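Local coordinates for type IV pilus biogenesis protein PilB (Streptococcus sanguinis, PDB 7B7P) that serves as a minor subunit of type IV pili and takes a direct part in adhesion, probably through its metal-binding von Willebrand factor A-like module, at residues Ile162-Val167 against Leu276-Leu281; Gly361-Asn366 against Gly391-Tyr396. One frame throughout, in Å; residues are numbered along the deposited sequence.

Both contacts are parallel strand pairings in one sheet of the von Willebrand factor A-like module, and their centres lie about 9 Å apart. Contact 1 pairs 162-167 with 276-281; contact 2 carries the sheet on by pairing 361-366 with 391-396. The shared seam is strand 276-283 beside strand 364-370, where the probable hydrogen bonds L281 N to N366 O (2.7 Å) and K277 O to K363 N (2.8 Å) form, and where Y278 packs on R364 and K363. Contact 1 runs toward the metal end of the sheet: the side chain of L281 is about 11 Å from the bound magnesium ion, whereas contact 2 lies away from the magnesium-binding residues S173 and D284.

Contact 1: Ile162-Val167 against Leu276-Leu281; sequences IAVSFV and LKYIVL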
loop_
_atom_site.group_PDB
_atom_site.type_symbol
_atom_site.label_atom_id
_atom_site.label_comp_id
_atom_site.label_asym_id
_atom_site.label_seq_id
_atom_site.Cartn_x
_atom_site.Cartn_y
_atom_site.Cartn_z
ATOM N N ILE A 162 2.168 -11.857 0.463
ATOM C CA ILE A 162 2.658 -10.498 0.289
ATOM C C ILE A 162 4.175 -10.510 0.397
ATOM O O ILE A 162 4.732 -11.045 1.363
ATOM C CB ILE A 162 2.059 -9.541 1.338
ATOM C CG1 ILE A 162 0.558 -9.345 1.102
ATOM C CG2 ILE A 162 2.807 -8.224 1.337
ATOM C CD1 ILE A 162 -0.158 -8.638 2.265
ATOM N N ALA A 163 4.842 -9.902 -0.577
ATOM C CA ALA A 163 6.282 -9.726 -0.528
ATOM C C ALA A 163 6.608 -8.244 -0.429
ATOM O O ALA A 163 5.973 -7.416 -1.084
ATOM C CB ALA A 163 6.955 -10.331 -1.755
ATOM N N VAL A 164 7.584 -7.920 0.410
ATOM C CA VAL A 164 8.003 -6.549 0.638
ATOM C C VAL A 164 9.510 -6.515 0.510
ATOM O O VAL A 164 10.214 -7.216 1.241
ATOM C CB VAL A 164 7.572 -6.023 2.018
ATOM C CG1 VAL A 164 8.051 -4.589 2.194
ATOM C CG2 VAL A 164 6.057 -6.120 2.194
ATOM N N SER A 165 10.013 -5.728 -0.424
ATOM C CA SER A 165 11.452 -5.544 -0.538
ATOM C C SER A 165 11.816 -4.204 0.074
ATOM O O SER A 165 11.332 -3.157 -0.379
ATOM C CB SER A 165 11.934 -5.624 -1.989
ATOM O OG SER A 165 13.354 -5.570 -1.990
ATOM N N PHE A 166 12.647 -4.250 1.112
ATOM C CA PHE A 166 13.209 -3.064 1.729
ATOM C C PHE A 166 14.495 -2.697 1.024
ATOM O O PHE A 166 15.382 -3.542 0.878
ATOM C CB PHE A 166 13.491 -3.303 3.213
ATOM C CG PHE A 166 12.255 -3.309 4.054
ATOM C CD1 PHE A 166 11.652 -2.116 4.432
ATOM C CD2 PHE A 166 11.680 -4.504 4.444
ATOM C CE1 PHE A 166 10.486 -2.120 5.199
ATOM C CE2 PHE A 166 10.530 -4.517 5.216
ATOM C CZ PHE A 166 9.928 -3.329 5.589
ATOM N N VAL A 167 14.618 -1.429 0.643
ATOM C CA VAL A 167 15.730 -0.955 -0.168
ATOM C C VAL A 167 16.269 0.295 0.506
ATOM O O VAL A 167 15.681 1.378 0.388
ATOM C CB VAL A 167 15.318 -0.690 -1.620
ATOM C CG1 VAL A 167 16.465 -0.068 -2.408
ATOM C CG2 VAL A 167 14.875 -1.985 -2.250
ATOM N N LEU A 276 0.626 -9.596 -3.818
ATOM C CA LEU A 276 0.845 -8.195 -3.483
ATOM C C LEU A 276 2.340 -7.991 -3.267
ATOM O O LEU A 276 2.934 -8.652 -2.410
ATOM C CB LEU A 276 0.057 -7.790 -2.235
ATOM C CG LEU A 276 -1.465 -7.787 -2.395
ATOM C CD1 LEU A 276 -2.170 -7.363 -1.108
ATOM C CD2 LEU A 276 -1.854 -6.890 -3.537
ATOM N N LYS A 277 2.941 -7.074 -4.040
ATOM C CA LYS A 277 4.383 -6.845 -4.009
ATOM C C LYS A 277 4.692 -5.376 -3.761
ATOM O O LYS A 277 4.071 -4.490 -4.357
ATOM C CB LYS A 277 5.049 -7.300 -5.321
ATOM C CG LYS A 277 4.843 -8.771 -5.653
ATOM C CD LYS A 277 5.457 -9.097 -7.018
ATOM C CE LYS A 277 5.018 -10.469 -7.508
ATOM N NZ LYS A 277 6.117 -11.187 -8.154
ATOM N N TYR A 278 5.699 -5.128 -2.933
ATOM C CA TYR A 278 5.967 -3.789 -2.433
ATOM C C TYR A 278 7.458 -3.501 -2.403
ATOM O O TYR A 278 8.253 -4.352 -1.997
ATOM C CB TYR A 278 5.400 -3.616 -1.014
ATOM C CG TYR A 278 3.892 -3.696 -0.959
ATOM C CD1 TYR A 278 3.106 -2.609 -1.328
ATOM C CD2 TYR A 278 3.255 -4.858 -0.547
ATOM C CE1 TYR A 278 1.745 -2.670 -1.273
ATOM C CE2 TYR A 278 1.888 -4.931 -0.496
ATOM C CZ TYR A 278 1.135 -3.839 -0.860
ATOM O OH TYR A 278 -0.233 -3.923 -0.813
ATOM N N ILE A 279 7.823 -2.279 -2.788
ATOM C CA ILE A 279 9.139 -1.715 -2.505
ATOM C C ILE A 279 8.995 -0.624 -1.445
ATOM O O ILE A 279 8.131 0.253 -1.554
ATOM C CB ILE A 279 9.792 -1.147 -3.776
ATOM C CG1 ILE A 279 10.024 -2.262 -4.796
ATOM C CG2 ILE A 279 11.084 -0.392 -3.425
ATOM C CD1 ILE A 279 11.349 -2.984 -4.628
ATOM N N VAL A 280 9.849 -0.661 -0.437
ATOM C CA VAL A 280 9.975 0.431 0.519
ATOM C C VAL A 280 11.389 0.934 0.386
ATOM O O VAL A 280 12.340 0.255 0.786
ATOM C CB VAL A 280 9.670 0.003 1.963
ATOM C CG1 VAL A 280 9.999 1.133 2.933
ATOM C CG2 VAL A 280 8.222 -0.395 2.063
ATOM N N LEU A 281 11.535 2.105 -0.201
ATOM C CA LEU A 281 12.839 2.650 -0.520
ATOM C C LEU A 281 13.100 3.821 0.407
ATOM O O LEU A 281 12.292 4.742 0.475
ATOM C CB LEU A 281 12.888 3.094 -1.982
ATOM C CG LEU A 281 14.296 3.419 -2.470
ATOM C CD1 LEU A 281 14.403 3.105 -3.946
ATOM C CD2 LEU A 281 14.595 4.870 -2.223
#
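The carbonyl oxygen of Y278 accepts the shortest bond of this pairing, from S165 N at 2.7 Å, nearly straight at 173°; the CA-H of V164 approaches the same oxygen. S165 O in turn takes V280 N at 2.9 Å, and V280 O takes V167 N, while the bond from Y278 N to A163 O is weak. This ladder joins two parallel, buried central strands of the Rossmann-like sheet of a von Willebrand factor A domain, whose two faces are covered by helices. I162, L276, V164, Y278, F166 and V280 share one face. There CG2 of I162 meets the edge of the Y278 ring, 3.9 Å from CE2, and helix 402-424 packs over both residues; the Y278 hydroxyl is hydrogen-bonded to D419 of that helix, so an amphipathic tyrosine suits the place. F166 lies alongside V280, its CD1 3.8 Å from V280 CB, and V164 CG1 lies over one face of the phenyl ring, displaced toward its rim. On the opposite side of the sheet, beneath helix 258-270, small A163 and S165 let L269 touch both. I279 bends at chi2 (-88°), bringing CD1 to 3.8 Å from S165 CB, while S165 OG is hydrogen-bonded to N215.

Contact 2: Gly361-Asn366 against Gly391-Tyr396; sequences GIKRVN and GMETKY
Contact 2 is a parallel strand pairing toward the margin of the sheet, part backbone ladder and part salt bridge, in which 364-366 is the more buried side and 393-396 the more exposed one. V365 sits between two backbone bonds: its N reaches E393 O at 2.9 Å, and its O receives K395 N at 3.1 Å. On the face shared by R364 and E393, the two side chains meet through a single carboxylate oxygen. R364 NH2 lies 2.7 Å from E393 OE1, nearly along the C-O axis, and NE adds a weak bond to the same oxygen. The bend of the arginine at chi3 (-45°) brings the guanidinium edge to OE1, which is tilted 19° out of the guanidinium plane as seen from NH2; the two flat groups are 35° apart. K363 NZ makes a long salt bridge to E393 OE2, completing a small network. A second acid is engaged as well, NH1 forming a salt bridge with D419 of helix 402-424, so a long side chain with several N-H donors round one charge suits a buried position between two acids. The pairing closes a beta-alpha-beta crossover, strand 364-370 to helix 380-388 to strand 393-399. Beneath that helix, V365 packs on I387, and V365 CG2 lies 3.8 Å from M392 CG. The unbranched, flexible methionine chain bends at chi2 and chi3, and M266 of helix 258-270 meets it. Farther along, N366 OD1 lies 3.6 Å from K395 CD, beside the aliphatic part of a lysine whose long chain then leads away.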
loop_
_atom_site.group_PDB
_atom_site.type_symbol
_atom_site.label_atom_id
_atom_site.label_comp_id
_atom_site.label_asym_id
_atom_site.label_seq_id
_atom_site.Cartn_x
_atom_site.Cartn_y
_atom_site.Cartn_z
ATOM N N GLY A 361 5.115 -6.467 -11.830
ATOM C CA GLY A 361 4.107 -6.991 -10.924
ATOM C C GLY A 361 3.812 -6.179 -9.673
ATOM O O GLY A 361 3.103 -6.662 -8.780
ATOM N N ILE A 362 4.338 -4.964 -9.556
ATOM C CA ILE A 362 4.526 -4.349 -8.248
ATOM C C ILE A 362 3.330 -3.465 -7.910
ATOM O O ILE A 362 2.871 -2.665 -8.735
ATOM C CB ILE A 362 5.852 -3.576 -8.208
ATOM C CG1 ILE A 362 6.996 -4.587 -8.183
ATOM C CG2 ILE A 362 5.943 -2.672 -6.981
ATOM C CD1 ILE A 362 8.315 -3.973 -8.432
ATOM N N LYS A 363 2.803 -3.642 -6.700
ATOM C CA LYS A 363 1.610 -2.906 -6.297
ATOM C C LYS A 363 1.927 -1.442 -6.005
ATOM O O LYS A 363 1.239 -0.545 -6.493
ATOM C CB LYS A 363 0.983 -3.575 -5.071
ATOM C CG LYS A 363 -0.125 -2.779 -4.426
ATOM C CD LYS A 363 -1.326 -2.689 -5.334
ATOM C CE LYS A 363 -2.606 -2.501 -4.509
ATOM N NZ LYS A 363 -3.591 -1.679 -5.246
ATOM N N ARG A 364 2.972 -1.175 -5.227
ATOM C CA ARG A 364 3.259 0.209 -4.862
ATOM C C ARG A 364 4.727 0.325 -4.487
ATOM O O ARG A 364 5.310 -0.605 -3.918
ATOM C CB ARG A 364 2.364 0.682 -3.693
ATOM C CG ARG A 364 2.718 2.057 -3.056
ATOM C CD ARG A 364 1.743 2.450 -1.912
ATOM N NE ARG A 364 0.365 2.202 -2.330
ATOM C CZ ARG A 364 -0.399 1.238 -1.832
ATOM N NH1 ARG A 364 0.075 0.450 -0.883
ATOM N NH2 ARG A 364 -1.621 1.053 -2.296
ATOM N N VAL A 365 5.322 1.467 -4.834
ATOM C CA VAL A 365 6.634 1.857 -4.328
ATOM C C VAL A 365 6.446 3.005 -3.340
ATOM O O VAL A 365 5.967 4.084 -3.711
ATOM C CB VAL A 365 7.600 2.269 -5.452
ATOM C CG1 VAL A 365 8.959 2.672 -4.845
ATOM C CG2 VAL A 365 7.745 1.138 -6.500
ATOM N N ASN A 366 6.857 2.780 -2.097
ATOM C CA ASN A 366 6.936 3.817 -1.077
ATOM C C ASN A 366 8.367 4.335 -1.016
ATOM O O ASN A 366 9.314 3.548 -0.910
ATOM C CB ASN A 366 6.518 3.280 0.300
ATOM C CG ASN A 366 5.005 3.087 0.431
ATOM O OD1 ASN A 366 4.290 3.992 0.859
ATOM N ND2 ASN A 366 4.525 1.905 0.085
ATOM N N GLY A 391 4.443 2.858 -13.964
ATOM C CA GLY A 391 3.038 2.499 -14.012
ATOM C C GLY A 391 2.414 2.016 -12.713
ATOM O O GLY A 391 1.196 1.815 -12.679
ATOM N N MET A 392 3.192 1.792 -11.655
ATOM C CA MET A 392 2.603 1.375 -10.392
ATOM C C MET A 392 2.257 2.601 -9.544
ATOM O O MET A 392 2.676 3.722 -9.826
ATOM C CB MET A 392 3.548 0.436 -9.614
ATOM C CG MET A 392 4.825 1.099 -9.002
ATOM S SD MET A 392 5.952 1.825 -10.275
ATOM C CE MET A 392 6.504 0.331 -11.119
ATOM N N GLU A 393 1.500 2.367 -8.476
ATOM C CA GLU A 393 1.274 3.411 -7.487
ATOM C C GLU A 393 2.588 3.772 -6.810
ATOM O O GLU A 393 3.415 2.903 -6.524
ATOM C CB GLU A 393 0.268 2.951 -6.437
ATOM C CG GLU A 393 -1.159 2.849 -6.948
ATOM C CD GLU A 393 -2.137 2.343 -5.878
ATOM O OE1 GLU A 393 -1.747 2.242 -4.684
ATOM O OE2 GLU A 393 -3.306 2.066 -6.233
ATOM N N THR A 394 2.785 5.063 -6.561
ATOM C CA THR A 394 3.926 5.535 -5.793
ATOM C C THR A 394 3.460 6.533 -4.748
ATOM O O THR A 394 2.428 7.184 -4.902
ATOM C CB THR A 394 4.987 6.205 -6.660
ATOM O OG1 THR A 394 4.448 7.411 -7.216
ATOM C CG2 THR A 394 5.464 5.271 -7.772
ATOM N N LYS A 395 4.249 6.660 -3.690
ATOM C CA LYS A 395 3.927 7.576 -2.607
ATOM C C LYS A 395 5.224 8.037 -1.963
ATOM O O LYS A 395 6.006 7.213 -1.473
ATOM C CB LYS A 395 3.016 6.896 -1.584
ATOM C CG LYS A 395 2.570 7.776 -0.432
ATOM C CD LYS A 395 2.119 6.881 0.734
ATOM C CE LYS A 395 1.985 7.628 2.062
ATOM N NZ LYS A 395 1.226 8.891 1.896
ATOM N N TYR A 396 5.433 9.349 -1.939
ATOM C CA TYR A 396 6.580 9.939 -1.270
ATOM C C TYR A 396 6.193 10.507 0.093
ATOM O O TYR A 396 5.161 11.164 0.233
ATOM C CB TYR A 396 7.200 11.038 -2.130
ATOM C CG TYR A 396 8.321 11.706 -1.396
ATOM C CD1 TYR A 396 9.478 10.994 -1.070
ATOM C CD2 TYR A 396 8.207 13.029 -0.953
ATOM C CE1 TYR A 396 10.511 11.591 -0.354
ATOM C CE2 TYR A 396 9.242 13.635 -0.253
ATOM C CZ TYR A 396 10.393 12.906 0.039
ATOM O OH TYR A 396 11.417 13.483 0.748
#